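Local coordinates for mitotic checkpoint control protein kinase BUB1 (Drosophila melanogaster, PDB 6JKK), which is probably a protein kinase that binds ATP, this chain being the kinase domain of the longer mitotic checkpoint protein that works at the kinetochore, at residues Ser21-Phe24 with Ser25-Ile28; Glu100-Ser103 with Arg104-Ser107; Asn91-Glu94 with Phe95-Leu99; Leu216-Asp219 with Asn220-Phe223; Arg241-Thr244 with Tyr245-Leu249. All blocks are in the same frame, centred on the assembly; numbering follows the deposited sequence. Where two conformers were deposited one is given.

Helix 92-104, the kinase αC helix, links most of these contacts. Contact 3 lies at its start and contact 2 at its end and following loop, their centres about 14 Å apart, and both reach Asp213 OD2, contact 3 through the hydroxyl of Tyr96 and contact 2 through the guanidinium of Arg104. Contact 1, centred about 11 Å from contact 3, packs Phe24 and Ile28 against the helix. Contact 4 meets contact 3 through Leu216 and joins contact 5, about 12 Å away between centres, where Phe223 O lies 2.7 Å from Trp243 N. Contact 3 comes closest to the predicted ATP site, with the Glu94 side chain about 3 Å from that of Lys85.

Contact 1: Ser21-Phe24 with Ser25-Ile28; sequences SIDF and SMYI
Phe24 and Ile28 meet one turn apart at the start of helix 24-28, immediately after a Schellman motif has closed helix 12-21. Ile28 CG2 lies over one face of the Phe24 ring, 3.7 Å from its centroid and 24° off the normal, a CH-pi contact displaced toward the rim so that CZ is the ring atom it approaches most closely. Tyr27 adds a looser touch, CD2 to Phe24 CE1, which sits near the plane of the tyrosine ring. Behind the side chains runs the first helical turn: Ile28 N donates to Phe24 O at 3.0 Å with an N-H...O angle of 165°, while Tyr27 N makes only weak bonds to Phe24 O and Asp23 O. Asp23, the C-prime residue of the Schellman motif with its positive phi, occupies the N-cap position of the new helix but gives no capping bond from its carboxylate. Farther out, Phe24 rests on Leu99 and Ile28 on Tyr92 and Phe95, which lays the short helix against helix 92-104. On the exposed side Met26 extends through its first two torsions, and its SD comes 4.2 Å from Asp23 CB.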
loop_
_atom_site.group_PDB
_atom_site.type_symbol
_atom_site.label_atom_id
_atom_site.label_comp_id
_atom_site.label_asym_id
_atom_site.label_seq_id
_atom_site.Cartn_x
_atom_site.Cartn_y
_atom_site.Cartn_z
ATOM N N SER A 21 16.309 -19.748 -6.119
ATOM C CA SER A 21 17.673 -19.474 -5.663
ATOM C C SER A 21 17.777 -19.467 -4.134
ATOM O O SER A 21 18.849 -19.701 -3.572
ATOM C CB SER A 21 18.190 -18.150 -6.235
ATOM O OG SER A 21 17.665 -17.044 -5.528
ATOM N N ILE A 22 16.656 -19.211 -3.465
ATOM C CA ILE A 22 16.627 -19.183 -2.006
ATOM C C ILE A 22 15.832 -20.348 -1.413
ATOM O O ILE A 22 15.511 -20.336 -0.218
ATOM C CB ILE A 22 16.030 -17.868 -1.482
ATOM C CG1 ILE A 22 14.564 -17.742 -1.906
ATOM C CG2 ILE A 22 16.839 -16.676 -1.979
ATOM C CD1 ILE A 22 13.881 -16.546 -1.336
ATOM N N ASP A 23 15.517 -21.342 -2.244
ATOM C CA ASP A 23 14.813 -22.547 -1.793
ATOM C C ASP A 23 13.525 -22.207 -1.037
ATOM O O ASP A 23 13.309 -22.667 0.087
ATOM C CB ASP A 23 15.735 -23.413 -0.923
ATOM C CG ASP A 23 16.953 -23.922 -1.680
ATOM O OD1 ASP A 23 16.782 -24.467 -2.791
ATOM O OD2 ASP A 23 18.077 -23.774 -1.157
ATOM N N PHE A 24 12.683 -21.391 -1.660
ATOM C CA PHE A 24 11.477 -20.901 -1.009
ATOM C C PHE A 24 10.467 -22.019 -0.711
ATOM O O PHE A 24 9.871 -22.044 0.367
ATOM C CB PHE A 24 10.827 -19.796 -1.844
ATOM C CG PHE A 24 9.683 -19.114 -1.153
ATOM C CD1 PHE A 24 9.893 -18.409 0.027
ATOM C CD2 PHE A 24 8.402 -19.189 -1.673
ATOM C CE1 PHE A 24 8.839 -17.782 0.674
ATOM C CE2 PHE A 24 7.341 -18.563 -1.040
ATOM C CZ PHE A 24 7.555 -17.858 0.136
ATOM N N SER A 25 10.278 -22.941 -1.653
ATOM C CA SER A 25 9.301 -24.016 -1.472
ATOM C C SER A 25 9.664 -24.908 -0.288
ATOM O O SER A 25 8.804 -25.305 0.501
ATOM C CB SER A 25 9.175 -24.850 -2.750
ATOM O OG SER A 25 10.420 -25.435 -3.094
ATOM N N MET A 26 10.951 -25.206 -0.158
ATOM C CA MET A 26 11.457 -25.967 0.971
ATOM C C MET A 26 11.166 -25.258 2.302
ATOM O O MET A 26 10.910 -25.908 3.321
ATOM C CB MET A 26 12.954 -26.181 0.778
ATOM C CG MET A 26 13.723 -26.578 2.004
ATOM S SD MET A 26 15.461 -26.746 1.569
ATOM C CE MET A 26 15.303 -27.677 0.046
ATOM N N TYR A 27 11.197 -23.929 2.288
ATOM C CA TYR A 27 10.881 -23.158 3.487
ATOM C C TYR A 27 9.392 -23.199 3.822
ATOM O O TYR A 27 9.024 -23.540 4.945
ATOM C CB TYR A 27 11.362 -21.707 3.352
ATOM C CG TYR A 27 11.008 -20.797 4.524
ATOM C CD1 TYR A 27 11.319 -21.151 5.835
ATOM C CD2 TYR A 27 10.382 -19.573 4.309
ATOM C CE1 TYR A 27 11.000 -20.317 6.897
ATOM C CE2 TYR A 27 10.064 -18.729 5.364
ATOM C CZ TYR A 27 10.375 -19.107 6.654
ATOM O OH TYR A 27 10.056 -18.267 7.710
ATOM N N ILE A 28 8.528 -22.870 2.863
ATOM C CA ILE A 28 7.097 -22.792 3.177
ATOM C C ILE A 28 6.485 -24.153 3.521
ATOM O O ILE A 28 5.475 -24.223 4.227
ATOM C CB ILE A 28 6.270 -22.063 2.093
ATOM C CG1 ILE A 28 6.260 -22.827 0.770
ATOM C CG2 ILE A 28 6.791 -20.641 1.886
ATOM C CD1 ILE A 28 5.430 -22.121 -0.312
#

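Contact 2: Glu100-Ser103 with Arg104-Ser107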
loop_
_atom_site.group_PDB
_atom_site.type_symbol
_atom_site.label_atom_id
_atom_site.label_comp_id
_atom_site.label_asym_id
_atom_site.label_seq_id
_atom_site.Cartn_x
_atom_site.Cartn_y
_atom_site.Cartn_z
ATOM N N GLU A 100 9.106 -11.729 4.441
ATOM C CA GLU A 100 10.341 -10.949 4.594
ATOM C C GLU A 100 10.084 -9.645 5.320
ATOM O O GLU A 100 10.861 -9.252 6.189
ATOM C CB GLU A 100 11.002 -10.671 3.238
ATOM C CG GLU A 100 11.849 -11.825 2.710
ATOM C CD GLU A 100 12.898 -12.285 3.710
ATOM O OE1 GLU A 100 13.860 -11.527 3.966
ATOM O OE2 GLU A 100 12.751 -13.395 4.251
ATOM N N ILE A 101 8.999 -8.965 4.960
ATOM C CA ILE A 101 8.650 -7.730 5.643
ATOM C C ILE A 101 8.570 -7.970 7.152
ATOM O O ILE A 101 9.196 -7.260 7.949
ATOM C CB ILE A 101 7.323 -7.145 5.122
ATOM C CG1 ILE A 101 7.530 -6.513 3.744
ATOM C CG2 ILE A 101 6.807 -6.082 6.082
ATOM C CD1 ILE A 101 6.242 -6.112 3.050
ATOM N N HIS A 102 7.830 -8.997 7.550
ATOM C CA HIS A 102 7.641 -9.240 8.975
ATOM C C HIS A 102 8.888 -9.834 9.633
ATOM O O HIS A 102 9.058 -9.758 10.848
ATOM C CB HIS A 102 6.362 -10.054 9.226
ATOM C CG HIS A 102 5.115 -9.253 9.005
ATOM N ND1 HIS A 102 4.531 -8.494 9.998
ATOM C CD2 HIS A 102 4.374 -9.045 7.889
ATOM C CE1 HIS A 102 3.475 -7.866 9.507
ATOM N NE2 HIS A 102 3.356 -8.187 8.230
ATOM N N SER A 103 9.785 -10.374 8.816
ATOM C CA SER A 103 11.063 -10.851 9.325
ATOM C C SER A 103 12.018 -9.673 9.581
ATOM O O SER A 103 12.857 -9.716 10.497
ATOM C CB SER A 103 11.672 -11.826 8.316
ATOM O OG SER A 103 12.756 -12.538 8.875
ATOM N N ARG A 104 11.891 -8.617 8.782
ATOM C CA ARG A 104 12.870 -7.525 8.828
ATOM C C ARG A 104 12.461 -6.389 9.752
ATOM O O ARG A 104 13.296 -5.571 10.141
ATOM C CB ARG A 104 13.148 -6.985 7.420
ATOM C CG ARG A 104 13.767 -8.008 6.483
ATOM C CD ARG A 104 13.929 -7.458 5.075
ATOM N NE ARG A 104 14.267 -8.530 4.144
ATOM C CZ ARG A 104 14.384 -8.371 2.831
ATOM N NH1 ARG A 104 14.207 -7.177 2.293
ATOM N NH2 ARG A 104 14.681 -9.408 2.058
ATOM N N LEU A 105 11.175 -6.343 10.093
ATOM C CA LEU A 105 10.631 -5.317 10.985
ATOM C C LEU A 105 11.335 -5.335 12.330
ATOM O O LEU A 105 11.651 -6.405 12.844
ATOM C CB LEU A 105 9.136 -5.562 11.217
ATOM C CG LEU A 105 8.136 -4.953 10.242
ATOM C CD1 LEU A 105 6.726 -5.389 10.583
ATOM C CD2 LEU A 105 8.241 -3.452 10.301
ATOM N N THR A 106 11.583 -4.155 12.894
ATOM C CA THR A 106 12.028 -4.054 14.283
ATOM C C THR A 106 11.081 -3.194 15.134
ATOM O O THR A 106 10.849 -3.485 16.311
ATOM C CB THR A 106 13.486 -3.551 14.400
ATOM O OG1 THR A 106 13.770 -2.627 13.345
ATOM C CG2 THR A 106 14.461 -4.717 14.307
ATOM N N SER A 107 10.519 -2.154 14.527
ATOM C CA SER A 107 9.655 -1.223 15.251
ATOM C C SER A 107 8.336 -1.855 15.687
ATOM O O SER A 107 7.603 -2.408 14.866
ATOM C CB SER A 107 9.375 0.010 14.387
ATOM O OG SER A 107 8.545 0.936 15.065
#
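Charge pairing dominates here, between Glu100 and Arg104, one helical turn apart. The guanidinium presents its NE side, and NE and NH2 each donate to the same carboxylate oxygen, Glu100 OE1, both at 3.0 Å. That oxygen is met on its anti side by donors somewhat out of the carboxylate plane, and the two flat groups stand 70° apart, so this is a bifurcated salt bridge, not a coplanar two-oxygen pairing. A bend in the glutamate at chi2 (-54°) brings OE1 round to the arginine, whose chain runs extended from CG to NE; Glu100 CB lies over one face of the guanidinium. NH2 has a second anion, Asp213, and NH1 donates to Met176 O, so the arginine is held from several directions.

Backbone bonds form the second group. Arg104 N donates to Glu100 O at 2.9 Å and also to Ile101 O, from above the plane of that carbonyl, which accepts Leu105 N at 3.1 Å as well.

Van der Waals contact is slighter: Leu105 lies alongside His102, its CD1 3.8 Å from the ring atom ND1. The imidazole is fixed on its other nitrogen, NE2 bonding to Ala115 O, and His116 meets it edge-to-face.

Leu105 is the first residue to leave helical geometry, and the whole belongs to the C-terminal end of the αC helix of a kinase N-lobe, with an i to i+4 salt bridge across its last turn.

Contact 3: Asn91-Glu94 with Phe95-Leu99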
loop_
_atom_site.group_PDB
_atom_site.type_symbol
_atom_site.label_atom_id
_atom_site.label_comp_id
_atom_site.label_asym_id
_atom_site.label_seq_id
_atom_site.Cartn_x
_atom_site.Cartn_y
_atom_site.Cartn_z
ATOM N N ASN A 91 0.408 -17.375 -6.306
ATOM C CA ASN A 91 1.347 -16.276 -6.131
ATOM C C ASN A 91 2.253 -16.557 -4.933
ATOM O O ASN A 91 1.975 -16.127 -3.809
ATOM C CB ASN A 91 0.603 -14.946 -5.971
ATOM C CG ASN A 91 1.510 -13.742 -6.164
ATOM O OD1 ASN A 91 2.726 -13.825 -5.967
ATOM N ND2 ASN A 91 0.924 -12.615 -6.551
ATOM N N TYR A 92 3.319 -17.314 -5.173
ATOM C CA TYR A 92 4.278 -17.617 -4.116
ATOM C C TYR A 92 4.993 -16.338 -3.717
ATOM O O TYR A 92 5.303 -16.127 -2.542
ATOM C CB TYR A 92 5.302 -18.643 -4.598
ATOM C CG TYR A 92 4.709 -19.990 -4.934
ATOM C CD1 TYR A 92 4.468 -20.930 -3.941
ATOM C CD2 TYR A 92 4.388 -20.323 -6.247
ATOM C CE1 TYR A 92 3.928 -22.162 -4.244
ATOM C CE2 TYR A 92 3.849 -21.560 -6.559
ATOM C CZ TYR A 92 3.619 -22.468 -5.547
ATOM O OH TYR A 92 3.077 -23.698 -5.831
ATOM N N TRP A 93 5.246 -15.485 -4.705
ATOM C CA TRP A 93 6.026 -14.266 -4.501
ATOM C C TRP A 93 5.422 -13.359 -3.441
ATOM O O TRP A 93 6.137 -12.812 -2.596
ATOM C CB TRP A 93 6.167 -13.511 -5.825
ATOM C CG TRP A 93 6.985 -12.255 -5.729
ATOM C CD1 TRP A 93 6.524 -10.960 -5.745
ATOM C CD2 TRP A 93 8.409 -12.173 -5.603
ATOM N NE1 TRP A 93 7.583 -10.083 -5.637
ATOM C CE2 TRP A 93 8.747 -10.803 -5.551
ATOM C CE3 TRP A 93 9.432 -13.126 -5.531
ATOM C CZ2 TRP A 93 10.072 -10.369 -5.430
ATOM C CZ3 TRP A 93 10.738 -12.693 -5.410
ATOM C CH2 TRP A 93 11.050 -11.330 -5.361
ATOM N N GLU A 94 4.106 -13.194 -3.485
ATOM C CA GLU A 94 3.430 -12.373 -2.490
ATOM C C GLU A 94 3.686 -12.880 -1.062
ATOM O O GLU A 94 3.945 -12.086 -0.152
ATOM C CB GLU A 94 1.933 -12.303 -2.790
ATOM C CG GLU A 94 1.130 -11.578 -1.732
ATOM C CD GLU A 94 -0.292 -11.354 -2.171
ATOM O OE1 GLU A 94 -0.648 -11.809 -3.279
ATOM O OE2 GLU A 94 -1.043 -10.720 -1.411
ATOM N N PHE A 95 3.643 -14.199 -0.881
ATOM C CA PHE A 95 3.889 -14.819 0.417
ATOM C C PHE A 95 5.334 -14.529 0.829
ATOM O O PHE A 95 5.591 -14.137 1.971
ATOM C CB PHE A 95 3.612 -16.333 0.344
ATOM C CG PHE A 95 3.483 -17.018 1.690
ATOM C CD1 PHE A 95 3.243 -16.291 2.852
ATOM C CD2 PHE A 95 3.623 -18.406 1.786
ATOM C CE1 PHE A 95 3.132 -16.934 4.089
ATOM C CE2 PHE A 95 3.513 -19.057 3.013
ATOM C CZ PHE A 95 3.272 -18.324 4.167
ATOM N N TYR A 96 6.271 -14.682 -0.108
ATOM C CA TYR A 96 7.680 -14.384 0.172
ATOM C C TYR A 96 7.891 -12.953 0.680
ATOM O O TYR A 96 8.522 -12.753 1.719
ATOM C CB TYR A 96 8.563 -14.626 -1.065
ATOM C CG TYR A 96 9.939 -13.985 -0.930
ATOM C CD1 TYR A 96 10.940 -14.590 -0.177
ATOM C CD2 TYR A 96 10.228 -12.766 -1.544
ATOM C CE1 TYR A 96 12.192 -13.996 -0.033
ATOM C CE2 TYR A 96 11.480 -12.162 -1.408
ATOM C CZ TYR A 96 12.454 -12.786 -0.655
ATOM O OH TYR A 96 13.698 -12.205 -0.517
ATOM N N ILE A 97 7.374 -11.971 -0.056
ATOM C CA ILE A 97 7.539 -10.569 0.334
ATOM C C ILE A 97 6.994 -10.317 1.741
ATOM O O ILE A 97 7.656 -9.690 2.574
ATOM C CB ILE A 97 6.846 -9.600 -0.661
ATOM C CG1 ILE A 97 7.541 -9.621 -2.032
ATOM C CG2 ILE A 97 6.798 -8.181 -0.077
ATOM C CD1 ILE A 97 9.014 -9.189 -2.017
ATOM N N CYS A 98 5.792 -10.817 2.008
ATOM C CA CYS A 98 5.143 -10.588 3.295
ATOM C C CYS A 98 5.914 -11.218 4.437
ATOM O O CYS A 98 6.066 -10.617 5.501
ATOM C CB CYS A 98 3.717 -11.126 3.280
ATOM S SG CYS A 98 2.604 -10.097 2.336
ATOM N N LEU A 99 6.408 -12.431 4.216
ATOM C CA LEU A 99 7.235 -13.091 5.218
ATOM C C LEU A 99 8.480 -12.242 5.501
ATOM O O LEU A 99 8.864 -12.052 6.665
ATOM C CB LEU A 99 7.634 -14.489 4.731
ATOM C CG LEU A 99 6.510 -15.528 4.718
ATOM C CD1 LEU A 99 6.909 -16.761 3.909
ATOM C CD2 LEU A 99 6.135 -15.927 6.142
#
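Trp93 reaches forward along its helix to Tyr96 and Ile97, three and four residues on. From CB the indole leaves anti to the backbone nitrogen (chi1 -179°), which brings one face over both neighbours. Near the pyrrole end CD1 and NE1 meet Ile97 CG1, 3.6 Å from NE1, in a CH-pi contact with the five-membered ring; NE1 itself donates to Ser211 O. Beyond it CZ2 lies 3.8 Å from Ile97 CD1. At the far rim CZ3 approaches Tyr96 CD2 at 3.9 Å, the six-membered and phenol rings inclined at 34°, neither stacked nor edge-to-face. Were the indole of Trp93 replaced by an alanine, a gap would probably open beside Tyr96 and Ile97, and Ser211 O would lose this donor. The turn beneath is regular: Ile97 N bonds to Trp93 O at 2.9 Å, and Asn91, the N-cap, accepts Glu94 N on OD1 at 2.9 Å. Glu94 extends to Lys85, the predicted ATP-binding lysine, consistent with the αC-glutamate salt bridge of active kinases. Around this helix, Ile15 and Leu19 of helix 12-21 pack on Trp93, Tyr27 of helix 24-28 on Leu99, and strand 119-122 supplies Val122 to Tyr92 and Ala120 to Phe95.

Contact 4: Leu216-Asp219 with Asn220-Phe223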
loop_
_atom_site.group_PDB
_atom_site.type_symbol
_atom_site.label_atom_id
_atom_site.label_comp_id
_atom_site.label_asym_id
_atom_site.label_seq_id
_atom_site.Cartn_x
_atom_site.Cartn_y
_atom_site.Cartn_z
ATOM N N LEU A 216 17.760 -8.825 -2.943
ATOM C CA LEU A 216 18.044 -9.934 -3.850
ATOM C C LEU A 216 18.871 -9.486 -5.054
ATOM O O LEU A 216 19.226 -10.299 -5.907
ATOM C CB LEU A 216 16.741 -10.579 -4.325
ATOM C CG LEU A 216 15.940 -11.332 -3.266
ATOM C CD1 LEU A 216 14.709 -11.978 -3.878
ATOM C CD2 LEU A 216 16.812 -12.375 -2.600
ATOM N N PHE A 217 19.176 -8.192 -5.116
ATOM C CA PHE A 217 19.924 -7.636 -6.237
ATOM C C PHE A 217 21.204 -6.983 -5.735
ATOM O O PHE A 217 21.317 -6.675 -4.550
ATOM C CB PHE A 217 19.057 -6.610 -6.979
ATOM C CG PHE A 217 17.799 -7.188 -7.559
ATOM C CD1 PHE A 217 17.846 -8.325 -8.355
ATOM C CD2 PHE A 217 16.567 -6.600 -7.303
ATOM C CE1 PHE A 217 16.690 -8.866 -8.890
ATOM C CE2 PHE A 217 15.407 -7.133 -7.833
ATOM C CZ PHE A 217 15.469 -8.270 -8.626
ATOM N N PRO A 218 22.183 -6.781 -6.633
ATOM C CA PRO A 218 23.386 -6.053 -6.221
ATOM C C PRO A 218 23.045 -4.669 -5.692
ATOM O O PRO A 218 22.037 -4.080 -6.102
ATOM C CB PRO A 218 24.166 -5.904 -7.529
ATOM C CG PRO A 218 23.730 -7.053 -8.363
ATOM C CD PRO A 218 22.282 -7.278 -8.018
ATOM N N ASP A 219 23.868 -4.173 -4.773
ATOM C CA ASP A 219 23.867 -2.759 -4.445
ATOM C C ASP A 219 23.968 -2.024 -5.774
ATOM O O ASP A 219 24.661 -2.487 -6.684
ATOM C CB ASP A 219 25.083 -2.404 -3.587
ATOM C CG ASP A 219 25.054 -3.053 -2.215
ATOM O OD1 ASP A 219 25.731 -2.526 -1.305
ATOM O OD2 ASP A 219 24.368 -4.083 -2.044
ATOM N N ASN A 220 23.260 -0.902 -5.885
ATOM C CA ASN A 220 23.281 -0.046 -7.080
ATOM C C ASN A 220 22.471 -0.573 -8.278
ATOM O O ASN A 220 22.516 -0.007 -9.366
ATOM C CB ASN A 220 24.722 0.325 -7.485
ATOM C CG ASN A 220 25.563 0.775 -6.302
ATOM O OD1 ASN A 220 25.046 1.355 -5.345
ATOM N ND2 ASN A 220 26.865 0.501 -6.357
ATOM N N GLN A 221 21.729 -1.653 -8.066
ATOM C CA GLN A 221 20.776 -2.128 -9.063
ATOM C C GLN A 221 19.684 -1.088 -9.304
ATOM O O GLN A 221 19.166 -0.493 -8.356
ATOM C CB GLN A 221 20.123 -3.425 -8.588
ATOM C CG GLN A 221 19.060 -3.974 -9.530
ATOM C CD GLN A 221 19.646 -4.809 -10.660
ATOM O OE1 GLN A 221 20.308 -5.819 -10.419
ATOM N NE2 GLN A 221 19.397 -4.395 -11.897
ATOM N N THR A 222 19.349 -0.871 -10.574
ATOM C CA THR A 222 18.218 -0.028 -10.959
ATOM C C THR A 222 17.372 -0.761 -11.996
ATOM O O THR A 222 17.781 -1.800 -12.522
ATOM C CB THR A 222 18.671 1.324 -11.548
ATOM O OG1 THR A 222 19.378 1.111 -12.778
ATOM C CG2 THR A 222 19.568 2.055 -10.576
ATOM N N PHE A 223 16.191 -0.221 -12.282
ATOM C CA PHE A 223 15.309 -0.798 -13.292
ATOM C C PHE A 223 14.889 0.280 -14.285
ATOM O O PHE A 223 14.960 1.469 -13.980
ATOM C CB PHE A 223 14.066 -1.401 -12.635
ATOM C CG PHE A 223 14.344 -2.107 -11.341
ATOM C CD1 PHE A 223 14.970 -3.346 -11.329
ATOM C CD2 PHE A 223 13.968 -1.532 -10.137
ATOM C CE1 PHE A 223 15.223 -3.998 -10.133
ATOM C CE2 PHE A 223 14.218 -2.171 -8.937
ATOM C CZ PHE A 223 14.845 -3.408 -8.934
#
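The rings of Phe217 and Phe223 form an offset edge-to-face pair, the edge of Phe223 directed at the face of Phe217, with centroids 5.8 Å apart and planes at 72°. They bracket a type II beta turn, Pro218 to Gln221, in the loop after strand 212-213, the region of a kinase fold that belongs to the activation segment. At the edge of Phe223, CE1 and CZ both reach Phe217 CE2, CE1 at 3.9 Å, and Phe217 CD2 lies in the plane of the Phe223 ring. Gln221 comes to Phe217 from another direction: its CG rests 3.7 Å from Phe217 CB, with the amide plane steeply inclined to the ring. Pro218 receives the same side chain, Gln221 OE1 lying 3.4 Å from its CD.

The turn is closed by Gln221 N donating to Pro218 O at 3.1 Å, from above the plane of that carbonyl. Asn220 takes its third position with a positive phi of 76°, the left-handed conformation expected there in a type II turn.

Outside the turn, Ile212 touches both phenylalanines, and Phe223 pairs with Trp243 through ring contact and backbone hydrogen bonds; Leu216 lies against Trp93 and Tyr96 of helix 92-104.

The glutamine amide is also held by its own neighbour. With the chain bent at chi2 (84°), the amide turns forward along the backbone, and Gln221 NE2 donates almost straight to Thr222 O, at 3.1 Å and within the amide plane.

Contact 5: Arg241-Thr244 with Tyr245-Leu249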
loop_
_atom_site.group_PDB
_atom_site.type_symbol
_atom_site.label_atom_id
_atom_site.label_comp_id
_atom_site.label_asym_id
_atom_site.label_seq_id
_atom_site.Cartn_x
_atom_site.Cartn_y
_atom_site.Cartn_z
ATOM N N ARG A 241 14.424 6.971 -18.124
ATOM C CA ARG A 241 15.374 6.922 -17.016
ATOM C C ARG A 241 15.159 5.761 -16.042
ATOM O O ARG A 241 14.038 5.283 -15.861
ATOM C CB ARG A 241 15.419 8.263 -16.272
ATOM C CG ARG A 241 16.374 9.271 -16.909
ATOM C CD ARG A 241 16.618 10.465 -16.005
ATOM N NE ARG A 241 15.365 11.090 -15.603
ATOM C CZ ARG A 241 15.139 11.597 -14.397
ATOM N NH1 ARG A 241 16.087 11.560 -13.469
ATOM N NH2 ARG A 241 13.963 12.142 -14.117
ATOM N N PRO A 242 16.254 5.295 -15.424
ATOM C CA PRO A 242 16.194 4.227 -14.423
ATOM C C PRO A 242 15.469 4.664 -13.152
ATOM O O PRO A 242 15.448 5.855 -12.838
ATOM C CB PRO A 242 17.671 3.955 -14.122
ATOM C CG PRO A 242 18.374 5.219 -14.493
ATOM C CD PRO A 242 17.640 5.724 -15.685
ATOM N N TRP A 243 14.886 3.706 -12.436
ATOM C CA TRP A 243 14.164 3.986 -11.198
ATOM C C TRP A 243 14.280 2.815 -10.237
ATOM O O TRP A 243 14.480 1.677 -10.654
ATOM C CB TRP A 243 12.682 4.237 -11.483
ATOM C CG TRP A 243 12.048 3.143 -12.274
ATOM C CD1 TRP A 243 11.915 3.086 -13.631
ATOM C CD2 TRP A 243 11.457 1.943 -11.763
ATOM N NE1 TRP A 243 11.278 1.926 -13.996
ATOM C CE2 TRP A 243 10.986 1.206 -12.865
ATOM C CE3 TRP A 243 11.282 1.419 -10.478
ATOM C CZ2 TRP A 243 10.352 -0.028 -12.720
ATOM C CZ3 TRP A 243 10.652 0.199 -10.336
ATOM C CH2 TRP A 243 10.193 -0.510 -11.447
ATOM N N THR A 244 14.155 3.109 -8.948
ATOM C CA THR A 244 13.943 2.088 -7.931
ATOM C C THR A 244 12.818 2.578 -7.031
ATOM O O THR A 244 11.643 2.454 -7.372
ATOM C CB THR A 244 15.212 1.814 -7.092
ATOM O OG1 THR A 244 15.729 3.049 -6.576
ATOM C CG2 THR A 244 16.280 1.126 -7.934
ATOM N N TYR A 245 13.181 3.170 -5.897
ATOM C CA TYR A 245 12.193 3.608 -4.906
ATOM C C TYR A 245 11.286 4.747 -5.391
ATOM O O TYR A 245 10.210 4.963 -4.827
ATOM C CB TYR A 245 12.890 3.988 -3.590
ATOM C CG TYR A 245 13.704 2.855 -2.999
ATOM C CD1 TYR A 245 13.112 1.894 -2.185
ATOM C CD2 TYR A 245 15.065 2.744 -3.258
ATOM C CE1 TYR A 245 13.853 0.856 -1.647
ATOM C CE2 TYR A 245 15.811 1.713 -2.726
ATOM C CZ TYR A 245 15.202 0.773 -1.921
ATOM O OH TYR A 245 15.952 -0.255 -1.393
ATOM N N GLN A 246 11.706 5.463 -6.435
ATOM C CA GLN A 246 10.902 6.560 -6.988
ATOM C C GLN A 246 9.492 6.108 -7.366
ATOM O O GLN A 246 8.543 6.904 -7.329
ATOM C CB GLN A 246 11.575 7.175 -8.221
ATOM C CG GLN A 246 12.989 7.720 -7.997
ATOM C CD GLN A 246 14.066 6.686 -8.274
ATOM O OE1 GLN A 246 13.951 5.533 -7.865
ATOM N NE2 GLN A 246 15.117 7.096 -8.980
ATOM N N LEU A 247 9.358 4.834 -7.735
ATOM C CA LEU A 247 8.065 4.284 -8.157
ATOM C C LEU A 247 7.031 4.371 -7.037
ATOM O O LEU A 247 5.863 4.697 -7.275
ATOM C CB LEU A 247 8.220 2.830 -8.630
ATOM C CG LEU A 247 6.970 2.158 -9.206
ATOM C CD1 LEU A 247 6.482 2.919 -10.436
ATOM C CD2 LEU A 247 7.213 0.699 -9.549
ATOM N N ASP A 248 7.468 4.068 -5.817
ATOM C CA ASP A 248 6.600 4.157 -4.648
ATOM C C ASP A 248 6.300 5.607 -4.292
ATOM O O ASP A 248 5.180 5.939 -3.906
ATOM C CB ASP A 248 7.256 3.466 -3.455
ATOM C CG ASP A 248 6.985 1.988 -3.422
ATOM O OD1 ASP A 248 6.292 1.492 -4.339
ATOM O OD2 ASP A 248 7.466 1.325 -2.480
ATOM N N LEU A 249 7.308 6.466 -4.426
ATOM C CA LEU A 249 7.167 7.871 -4.048
ATOM C C LEU A 249 6.205 8.562 -5.016
ATOM O O LEU A 249 5.451 9.458 -4.636
ATOM C CB LEU A 249 8.538 8.558 -4.004
ATOM C CG LEU A 249 9.544 7.894 -3.055
ATOM C CD1 LEU A 249 10.826 8.689 -2.941
ATOM C CD2 LEU A 249 8.939 7.680 -1.673
#
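At the entrance to helix 246-261, the αF helix of the kinase C-lobe, the side chain of Gln246 turns back to hold Thr244, two residues before it. Its oxygen OE1 accepts Thr244 N at 2.7 Å with an N-H...O angle of 163°, the donor tilted out of the carbonyl plane. Gln246 gets there with CG beside its own backbone nitrogen and a sharp bend at chi2 (91°), which swings the amide back along the incoming chain. Thr244 OG1 lies 3.3 Å from the same oxygen, at best a weak bond. A leucine in place of Gln246 would remove that carbonyl, and the buried amide of Thr244 would probably lose its acceptor, leaving the approach to the helix less firmly set.

Two further links run one step deeper into the helix. Leu247 N donates weakly to Thr244 O at 3.3 Å. Leu247 also lies alongside Trp243, both pointing the same way: its CD2 is 3.6 Å from indole CZ3, while CB comes near CE3. The other end of the indole is secured by NE1 donating to Tyr225 O.

Around this entrance, Met237 of helix 235-238 packs on both Trp243 and Leu247, and Ile179 of strand 178-179 touches Thr244 and Tyr245. Asp248 accepts the backbone amides of His180 and Ala181, as the αF aspartate of kinases does with the catalytic loop, and Leu249 faces Val170 and His174 of helix 156-175.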